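Local coordinates for protein transcription activator HlyU (Vibrio vulnificus, PDB 3JTH) that probably binds DNA as a dimeric winged helix-turn-helix protein of the ArsR family and activates transcription of genes such as rtxA, at residues A58-R61 with L65-T68; G40-K45 with S51-H56; M31-E36 with L90-Y95. One frame throughout, in Å; residues are numbered along the deposited sequence.

Interaction 1 of 3, residues A58-R61 with L65-T68; sequences AWLR and LVTT
Leu60 and Arg61, near the end of helix 50-62, meet Leu65, Val66 and Thr68 where the probable recognition helix of the winged helix-turn-helix fold passes into the first strand of the wing. Leu60 makes two links. Its carbonyl oxygen accepts the backbone N-H of Leu65, with Leu65 N 3.0 Å from Leu60 O and a nearly straight bond (165° at the hydrogen). Leu65 is five residues on from Leu60, the spacing of a 6→1 bond as seen at helix C-termini, and the bond joins the last turn of the helix to the chain leaving it. Val66 N follows directly but lies 3.7 Å from that same Leu60 O; it is buried and has no polar partner in the model. The second link is apolar: Leu60 CG rests 3.9 Å from Val66 CG2. The compact branched pair suits this buried corner, where Leu60 also packs on Ile28 and Val66 on Leu29 of helix 23-31.

Arg61 comes next. Its CB leaves the helix on the side away from the strand, but bends at chi2 (-84°) and chi3 (-144°) lead the long chain back over the wing, so that CD passes 3.9 Å from Val66 O. A flexible arginine can span this distance and keep its charge at the surface. There it crosses Thr68 at about a right angle, and the Thr68 methyl CG2 abuts the guanidinium edge in its plane, 3.4 Å from Arg61 NE.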
loop_
_atom_site.group_PDB
_atom_site.type_symbol
_atom_site.label_atom_id
_atom_site.label_comp_id
_atom_site.label_asym_id
_atom_site.label_seq_id
_atom_site.Cartn_x
_atom_site.Cartn_y
_atom_site.Cartn_z
ATOM N N ALA A 58 5.481 -13.804 13.003
ATOM C CA ALA A 58 4.727 -13.500 14.215
ATOM C C ALA A 58 3.967 -12.197 14.001
ATOM O O ALA A 58 2.777 -12.111 14.289
ATOM C CB ALA A 58 5.676 -13.378 15.416
ATOM N N TRP A 59 4.665 -11.192 13.472
ATOM C CA TRP A 59 4.086 -9.878 13.204
ATOM C C TRP A 59 2.906 -9.978 12.225
ATOM O O TRP A 59 1.830 -9.402 12.463
ATOM C CB TRP A 59 5.156 -8.949 12.626
ATOM C CG TRP A 59 4.950 -7.503 12.954
ATOM C CD1 TRP A 59 5.447 -6.830 14.035
ATOM C CD2 TRP A 59 4.180 -6.551 12.207
ATOM N NE1 TRP A 59 5.038 -5.518 14.004
ATOM C CE2 TRP A 59 4.261 -5.319 12.895
ATOM C CE3 TRP A 59 3.433 -6.618 11.023
ATOM C CZ2 TRP A 59 3.617 -4.160 12.439
ATOM C CZ3 TRP A 59 2.791 -5.462 10.568
ATOM C CH2 TRP A 59 2.890 -4.251 11.278
ATOM N N LEU A 60 3.124 -10.700 11.123
ATOM C CA LEU A 60 2.101 -10.895 10.096
ATOM C C LEU A 60 0.851 -11.536 10.703
ATOM O O LEU A 60 -0.276 -11.160 10.364
ATOM C CB LEU A 60 2.664 -11.773 8.966
ATOM C CG LEU A 60 3.014 -11.110 7.622
ATOM C CD1 LEU A 60 3.208 -9.602 7.775
ATOM C CD2 LEU A 60 4.270 -11.775 7.056
ATOM N N ARG A 61 1.065 -12.503 11.595
ATOM C CA ARG A 61 -0.018 -13.193 12.292
ATOM C C ARG A 61 -0.849 -12.130 12.987
ATOM O O ARG A 61 -2.027 -11.940 12.692
ATOM C CB ARG A 61 0.543 -14.122 13.374
ATOM C CG ARG A 61 1.007 -15.498 12.918
ATOM C CD ARG A 61 -0.153 -16.481 12.830
ATOM N NE ARG A 61 0.237 -17.829 13.237
ATOM C CZ ARG A 61 0.479 -18.190 14.494
ATOM N NH1 ARG A 61 0.372 -17.303 15.475
ATOM N NH2 ARG A 61 0.826 -19.441 14.773
ATOM N N LEU A 65 -2.737 -11.048 8.727
ATOM C CA LEU A 65 -2.534 -11.092 7.278
ATOM C C LEU A 65 -2.132 -12.487 6.796
ATOM O O LEU A 65 -2.170 -12.775 5.600
ATOM C CB LEU A 65 -1.472 -10.072 6.846
ATOM C CG LEU A 65 -1.843 -8.585 6.938
ATOM C CD1 LEU A 65 -0.706 -7.737 6.391
ATOM C CD2 LEU A 65 -3.120 -8.318 6.155
ATOM N N VAL A 66 -1.752 -13.347 7.731
ATOM C CA VAL A 66 -1.342 -14.707 7.408
ATOM C C VAL A 66 -1.873 -15.660 8.464
ATOM O O VAL A 66 -2.045 -15.270 9.615
ATOM C CB VAL A 66 0.203 -14.820 7.365
ATOM C CG1 VAL A 66 0.627 -16.273 7.235
ATOM C CG2 VAL A 66 0.749 -14.010 6.198
ATOM N N THR A 67 -2.152 -16.901 8.069
ATOM C CA THR A 67 -2.648 -17.908 9.003
ATOM C C THR A 67 -1.774 -19.142 8.900
ATOM O O THR A 67 -0.864 -19.199 8.076
ATOM C CB THR A 67 -4.098 -18.337 8.701
ATOM O OG1 THR A 67 -4.765 -17.312 7.964
ATOM C CG2 THR A 67 -4.849 -18.557 9.997
ATOM N N THR A 68 -2.053 -20.137 9.731
ATOM C CA THR A 68 -1.266 -21.359 9.714
ATOM C C THR A 68 -2.140 -22.594 9.563
ATOM O O THR A 68 -3.371 -22.518 9.680
ATOM C CB THR A 68 -0.432 -21.501 11.004
ATOM O OG1 THR A 68 -1.296 -21.425 12.143
ATOM C CG2 THR A 68 0.602 -20.392 11.099
#

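Interaction 2 of 3, residues G40-K45 with S51-H56; sequences GELCAK and SALSQH
Leu53 reaches from helix 50-62 to the backbone side of Leu42 and Cys43 on helix 39-46, joining the two helices of the helix-turn-helix. The bonds to CB of Leu42 and of Leu53 both point toward the opposite helix, so the two leucines face one another, yet they do not meet end to end. Leu53 has its CG opposite the backbone N (chi1 179°), and CD2, anti to CA, continues this extended line across the gap. CD2 meets the other helix at the base of the side chain, 3.7 Å from Leu42 CB. It also lies 3.8 Å from the backbone N of Cys43, and 4.1 Å from Cys43 CB.

Leu42 turns its branch the other way about its first bond (chi1 -80°), with CG lying beside its own backbone N. The branch is thereby displaced from the line of approach of Leu53 CD2, which can settle against CB, and one Leu42 methyl goes on to pack against Met31 of helix 23-31. Cys43 adds a small side chain beside the same methyl, and the helix backbones come close here, with the CA atoms of Cys43 and Leu53 6.7 Å apart.

His56 packs against helix 23-31, so helix 50-62 is also held there. Since the side-chain contacts are between methyl and methylene carbons, with one methyl also near a backbone N, the joint is cohesive but not directional: here the fit of carbon surfaces, not polar bonds, holds the two helices together.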
loop_
_atom_site.group_PDB
_atom_site.type_symbol
_atom_site.label_atom_id
_atom_site.label_comp_id
_atom_site.label_asym_id
_atom_site.label_seq_id
_atom_site.Cartn_x
_atom_site.Cartn_y
_atom_site.Cartn_z
ATOM N N GLY A 40 10.767 -23.741 6.390
ATOM C CA GLY A 40 11.909 -24.137 5.582
ATOM C C GLY A 40 11.857 -23.625 4.156
ATOM O O GLY A 40 12.848 -23.108 3.639
ATOM N N GLU A 41 10.702 -23.774 3.512
ATOM C CA GLU A 41 10.550 -23.300 2.138
ATOM C C GLU A 41 10.716 -21.786 2.065
ATOM O O GLU A 41 11.336 -21.275 1.134
ATOM C CB GLU A 41 9.189 -23.719 1.580
ATOM C CG GLU A 41 9.153 -25.183 1.121
ATOM C CD GLU A 41 7.745 -25.773 1.034
ATOM O OE1 GLU A 41 7.607 -26.889 0.493
ATOM O OE2 GLU A 41 6.780 -25.143 1.512
ATOM N N LEU A 42 10.169 -21.075 3.050
ATOM C CA LEU A 42 10.261 -19.620 3.109
ATOM C C LEU A 42 11.676 -19.080 3.362
ATOM O O LEU A 42 12.123 -18.142 2.689
ATOM C CB LEU A 42 9.323 -19.083 4.198
ATOM C CG LEU A 42 7.833 -18.957 3.868
ATOM C CD1 LEU A 42 7.040 -18.752 5.147
ATOM C CD2 LEU A 42 7.625 -17.794 2.902
ATOM N N CYS A 43 12.390 -19.652 4.332
ATOM C CA CYS A 43 13.722 -19.141 4.621
ATOM C C CYS A 43 14.687 -19.407 3.473
ATOM O O CYS A 43 15.568 -18.587 3.200
ATOM C CB CYS A 43 14.257 -19.717 5.948
ATOM S SG CYS A 43 14.333 -21.504 6.084
ATOM N N ALA A 44 14.499 -20.524 2.776
ATOM C CA ALA A 44 15.372 -20.856 1.658
ATOM C C ALA A 44 15.052 -20.030 0.418
ATOM O O ALA A 44 15.965 -19.596 -0.285
ATOM C CB ALA A 44 15.289 -22.356 1.332
ATOM N N LYS A 45 13.769 -19.800 0.152
ATOM C CA LYS A 45 13.370 -19.017 -1.018
ATOM C C LYS A 45 13.575 -17.521 -0.824
ATOM O O LYS A 45 13.552 -16.769 -1.792
ATOM C CB LYS A 45 11.905 -19.289 -1.402
ATOM C CG LYS A 45 11.605 -20.748 -1.710
ATOM C CD LYS A 45 10.350 -20.922 -2.574
ATOM C CE LYS A 45 10.637 -20.642 -4.057
ATOM N NZ LYS A 45 9.459 -20.863 -4.944
ATOM N N SER A 51 15.313 -17.071 12.591
ATOM C CA SER A 51 14.840 -16.102 13.569
ATOM C C SER A 51 14.280 -14.826 12.946
ATOM O O SER A 51 13.300 -14.261 13.461
ATOM C CB SER A 51 15.947 -15.750 14.571
ATOM O OG SER A 51 16.941 -14.913 14.009
ATOM N N ALA A 52 14.890 -14.351 11.857
ATOM C CA ALA A 52 14.375 -13.142 11.213
ATOM C C ALA A 52 12.978 -13.464 10.722
ATOM O O ALA A 52 12.045 -12.691 10.937
ATOM C CB ALA A 52 15.267 -12.719 10.027
ATOM N N LEU A 53 12.845 -14.625 10.085
ATOM C CA LEU A 53 11.566 -15.073 9.542
ATOM C C LEU A 53 10.536 -15.250 10.646
ATOM O O LEU A 53 9.379 -14.851 10.498
ATOM C CB LEU A 53 11.734 -16.402 8.785
ATOM C CG LEU A 53 10.456 -17.009 8.181
ATOM C CD1 LEU A 53 9.872 -16.057 7.145
ATOM C CD2 LEU A 53 10.772 -18.363 7.538
ATOM N N SER A 54 10.969 -15.854 11.746
ATOM C CA SER A 54 10.092 -16.087 12.886
ATOM C C SER A 54 9.470 -14.793 13.378
ATOM O O SER A 54 8.300 -14.777 13.729
ATOM C CB SER A 54 10.863 -16.747 14.030
ATOM O OG SER A 54 11.390 -17.994 13.623
ATOM N N GLN A 55 10.255 -13.717 13.410
ATOM C CA GLN A 55 9.763 -12.412 13.856
ATOM C C GLN A 55 8.726 -11.815 12.898
ATOM O O GLN A 55 7.646 -11.384 13.323
ATOM C CB GLN A 55 10.920 -11.422 13.996
ATOM C CG GLN A 55 11.991 -11.842 14.982
ATOM C CD GLN A 55 13.129 -10.837 15.055
ATOM O OE1 GLN A 55 12.940 -9.691 15.472
ATOM N NE2 GLN A 55 14.320 -11.262 14.640
ATOM N N HIS A 56 9.063 -11.770 11.609
ATOM C CA HIS A 56 8.156 -11.221 10.601
ATOM C C HIS A 56 6.857 -11.993 10.544
ATOM O O HIS A 56 5.787 -11.406 10.409
ATOM C CB HIS A 56 8.820 -11.221 9.223
ATOM C CG HIS A 56 9.845 -10.144 9.064
ATOM N ND1 HIS A 56 9.528 -8.807 9.116
ATOM C CD2 HIS A 56 11.188 -10.209 8.913
ATOM C CE1 HIS A 56 10.632 -8.089 9.007
ATOM N NE2 HIS A 56 11.653 -8.916 8.882
#

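Interaction 3 of 3, residues M31-E36 with L90-Y95; sequences MLHNQE and LLHSLY
An offset stack of two histidine rings, His33 and His92, joins the turn after helix 23-31 to the C-terminal helix 82-94 at the surface of the subunit. The ring centroids are 4.5 Å apart. The planes are inclined by 26° and the rings are displaced laterally from each other, as an offset stack requires. His33 supplies its CD2 and CB atoms. Its CD2 stands over the centre of the His92 ring, 3.8 Å above its plane. Its CB lies 3.6 Å from His92 NE2. The ring of His33 reaches there because its CG is directed opposite the backbone N (chi1 171°).

The backbone presents this residue on a type II beta turn from Leu32 to Gln35. His33 takes its second position and Asn34 its third, where a positive phi is needed, which asparagine tolerates well; Asn34 CB also covers one face of the His33 ring. In the winged-helix fold this turn leads from helix 23-31 into the short strand 37-38, and the helix opposite belongs to the dimer interface, where Leu90 packs on Leu90 of the second subunit and Leu91 on Met87 of that subunit.

Imidazole suits position 92 because it offers both a flat face and a polar edge. His92 NE2 is hydrogen-bonded to Cys30 O, near the end of helix 23-31, which helps to fix the ring's rotation while its face takes His33. With His33 NE2 and His92 ND1 4.8 Å apart, simultaneous protonation of both rings would probably be disfavoured.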
loop_
_atom_site.group_PDB
_atom_site.type_symbol
_atom_site.label_atom_id
_atom_site.label_comp_id
_atom_site.label_asym_id
_atom_site.label_seq_id
_atom_site.Cartn_x
_atom_site.Cartn_y
_atom_site.Cartn_z
HETATM N N MSE A 31 5.232 -14.214 -1.529
HETATM C CA MSE A 31 5.541 -15.633 -1.639
HETATM C C MSE A 31 4.355 -16.514 -1.302
HETATM O O MSE A 31 4.262 -17.650 -1.785
HETATM C CB MSE A 31 6.701 -16.000 -0.708
HETATM C CG MSE A 31 8.064 -15.575 -1.210
HETATM SE SE MSE A 31 8.441 -16.324 -2.956
HETATM C CE MSE A 31 8.508 -18.192 -2.457
ATOM N N LEU A 32 3.459 -16.000 -0.463
ATOM C CA LEU A 32 2.283 -16.762 -0.053
ATOM C C LEU A 32 1.121 -16.555 -0.998
ATOM O O LEU A 32 0.016 -17.017 -0.731
ATOM C CB LEU A 32 1.858 -16.393 1.382
ATOM C CG LEU A 32 2.961 -16.667 2.412
ATOM C CD1 LEU A 32 2.511 -16.319 3.825
ATOM C CD2 LEU A 32 3.341 -18.132 2.317
ATOM N N HIS A 33 1.378 -15.853 -2.097
ATOM C CA HIS A 33 0.350 -15.600 -3.095
ATOM C C HIS A 33 -0.148 -16.926 -3.672
ATOM O O HIS A 33 0.591 -17.642 -4.352
ATOM C CB HIS A 33 0.901 -14.720 -4.218
ATOM C CG HIS A 33 -0.027 -14.584 -5.385
ATOM N ND1 HIS A 33 -1.323 -14.124 -5.255
ATOM C CD2 HIS A 33 0.138 -14.870 -6.699
ATOM C CE1 HIS A 33 -1.912 -14.136 -6.435
ATOM N NE2 HIS A 33 -1.047 -14.585 -7.331
ATOM N N ASN A 34 -1.407 -17.244 -3.390
ATOM C CA ASN A 34 -2.020 -18.480 -3.863
ATOM C C ASN A 34 -1.260 -19.765 -3.523
ATOM O O ASN A 34 -1.191 -20.698 -4.333
ATOM C CB ASN A 34 -2.265 -18.411 -5.374
ATOM C CG ASN A 34 -3.626 -17.813 -5.718
ATOM O OD1 ASN A 34 -3.867 -17.443 -6.861
ATOM N ND2 ASN A 34 -4.518 -17.727 -4.733
ATOM N N GLN A 35 -0.690 -19.823 -2.323
ATOM C CA GLN A 35 -0.005 -21.038 -1.903
ATOM C C GLN A 35 0.401 -21.067 -0.442
ATOM O O GLN A 35 0.504 -20.032 0.214
ATOM C CB GLN A 35 1.228 -21.296 -2.763
ATOM C CG GLN A 35 2.364 -20.311 -2.604
ATOM C CD GLN A 35 3.654 -20.882 -3.143
ATOM O OE1 GLN A 35 3.639 -21.670 -4.084
ATOM N NE2 GLN A 35 4.778 -20.481 -2.560
ATOM N N GLU A 36 0.645 -22.275 0.048
ATOM C CA GLU A 36 1.065 -22.487 1.424
ATOM C C GLU A 36 2.534 -22.883 1.444
ATOM O O GLU A 36 2.989 -23.680 0.606
ATOM C CB GLU A 36 0.263 -23.608 2.078
ATOM C CG GLU A 36 -1.229 -23.435 2.088
ATOM C CD GLU A 36 -1.897 -24.536 2.887
ATOM O OE1 GLU A 36 -1.293 -25.625 2.992
ATOM O OE2 GLU A 36 -3.014 -24.321 3.403
ATOM N N LEU A 90 -2.506 -7.979 -7.207
ATOM C CA LEU A 90 -2.246 -6.843 -8.081
ATOM C C LEU A 90 -0.758 -6.501 -8.134
ATOM O O LEU A 90 -0.218 -6.191 -9.199
ATOM C CB LEU A 90 -3.029 -5.617 -7.610
ATOM C CG LEU A 90 -2.678 -4.310 -8.328
ATOM C CD1 LEU A 90 -3.139 -4.398 -9.771
ATOM C CD2 LEU A 90 -3.339 -3.125 -7.622
ATOM N N LEU A 91 -0.096 -6.536 -6.984
ATOM C CA LEU A 91 1.334 -6.247 -6.941
ATOM C C LEU A 91 2.065 -7.268 -7.831
ATOM O O LEU A 91 3.044 -6.940 -8.502
ATOM C CB LEU A 91 1.838 -6.324 -5.498
ATOM C CG LEU A 91 2.322 -5.043 -4.793
ATOM C CD1 LEU A 91 1.628 -3.796 -5.334
ATOM C CD2 LEU A 91 2.077 -5.187 -3.292
ATOM N N HIS A 92 1.573 -8.501 -7.841
ATOM C CA HIS A 92 2.168 -9.548 -8.663
ATOM C C HIS A 92 2.022 -9.238 -10.150
ATOM O O HIS A 92 2.947 -9.473 -10.924
ATOM C CB HIS A 92 1.525 -10.905 -8.348
ATOM C CG HIS A 92 2.361 -11.776 -7.466
ATOM N ND1 HIS A 92 3.307 -12.649 -7.964
ATOM C CD2 HIS A 92 2.433 -11.877 -6.118
ATOM C CE1 HIS A 92 3.923 -13.244 -6.962
ATOM N NE2 HIS A 92 3.412 -12.794 -5.828
ATOM N N SER A 93 0.865 -8.717 -10.550
ATOM C CA SER A 93 0.624 -8.392 -11.958
ATOM C C SER A 93 1.395 -7.140 -12.379
ATOM O O SER A 93 1.672 -6.933 -13.554
ATOM C CB SER A 93 -0.879 -8.185 -12.211
ATOM O OG SER A 93 -1.327 -6.956 -11.658
ATOM N N LEU A 94 1.755 -6.316 -11.407
ATOM C CA LEU A 94 2.483 -5.080 -11.678
ATOM C C LEU A 94 3.980 -5.308 -11.866
ATOM O O LEU A 94 4.643 -4.590 -12.629
ATOM C CB LEU A 94 2.268 -4.094 -10.531
ATOM C CG LEU A 94 1.375 -2.875 -10.761
ATOM C CD1 LEU A 94 0.111 -3.260 -11.506
ATOM C CD2 LEU A 94 1.051 -2.244 -9.408
ATOM N N TYR A 95 4.509 -6.304 -11.165
ATOM C CA TYR A 95 5.929 -6.607 -11.224
ATOM C C TYR A 95 6.221 -8.031 -11.700
ATOM O O TYR A 95 7.072 -8.713 -11.128
ATOM C CB TYR A 95 6.546 -6.383 -9.840
ATOM C CG TYR A 95 6.383 -4.976 -9.317
ATOM C CD1 TYR A 95 7.137 -3.928 -9.838
ATOM C CD2 TYR A 95 5.481 -4.692 -8.289
ATOM C CE1 TYR A 95 7.005 -2.631 -9.346
ATOM C CE2 TYR A 95 5.338 -3.397 -7.793
ATOM C CZ TYR A 95 6.102 -2.373 -8.328
ATOM O OH TYR A 95 5.949 -1.086 -7.863
#

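Overall arrangement
From the N terminus, the chain first leaves helix 23-31 through residues 31-36, whose partner in interaction 3 is 90-95, so interaction 3 closes a long loop around the other two. Within it, interaction 2 brings 51-56 back on 40-45 across the tight turn of the helix-turn-helix, and interaction 1 follows in series, tying the end of helix 50-62 to the wing at 65-68. The contacts also touch directly: Met31, present as selenomethionine, packs on Leu42 and Lys45, and Val66 CG2 lies 3.8 Å from Leu32 CD1. Residues 31-33 thus touch the helix-turn-helix, the wing and the C-terminal dimer helix.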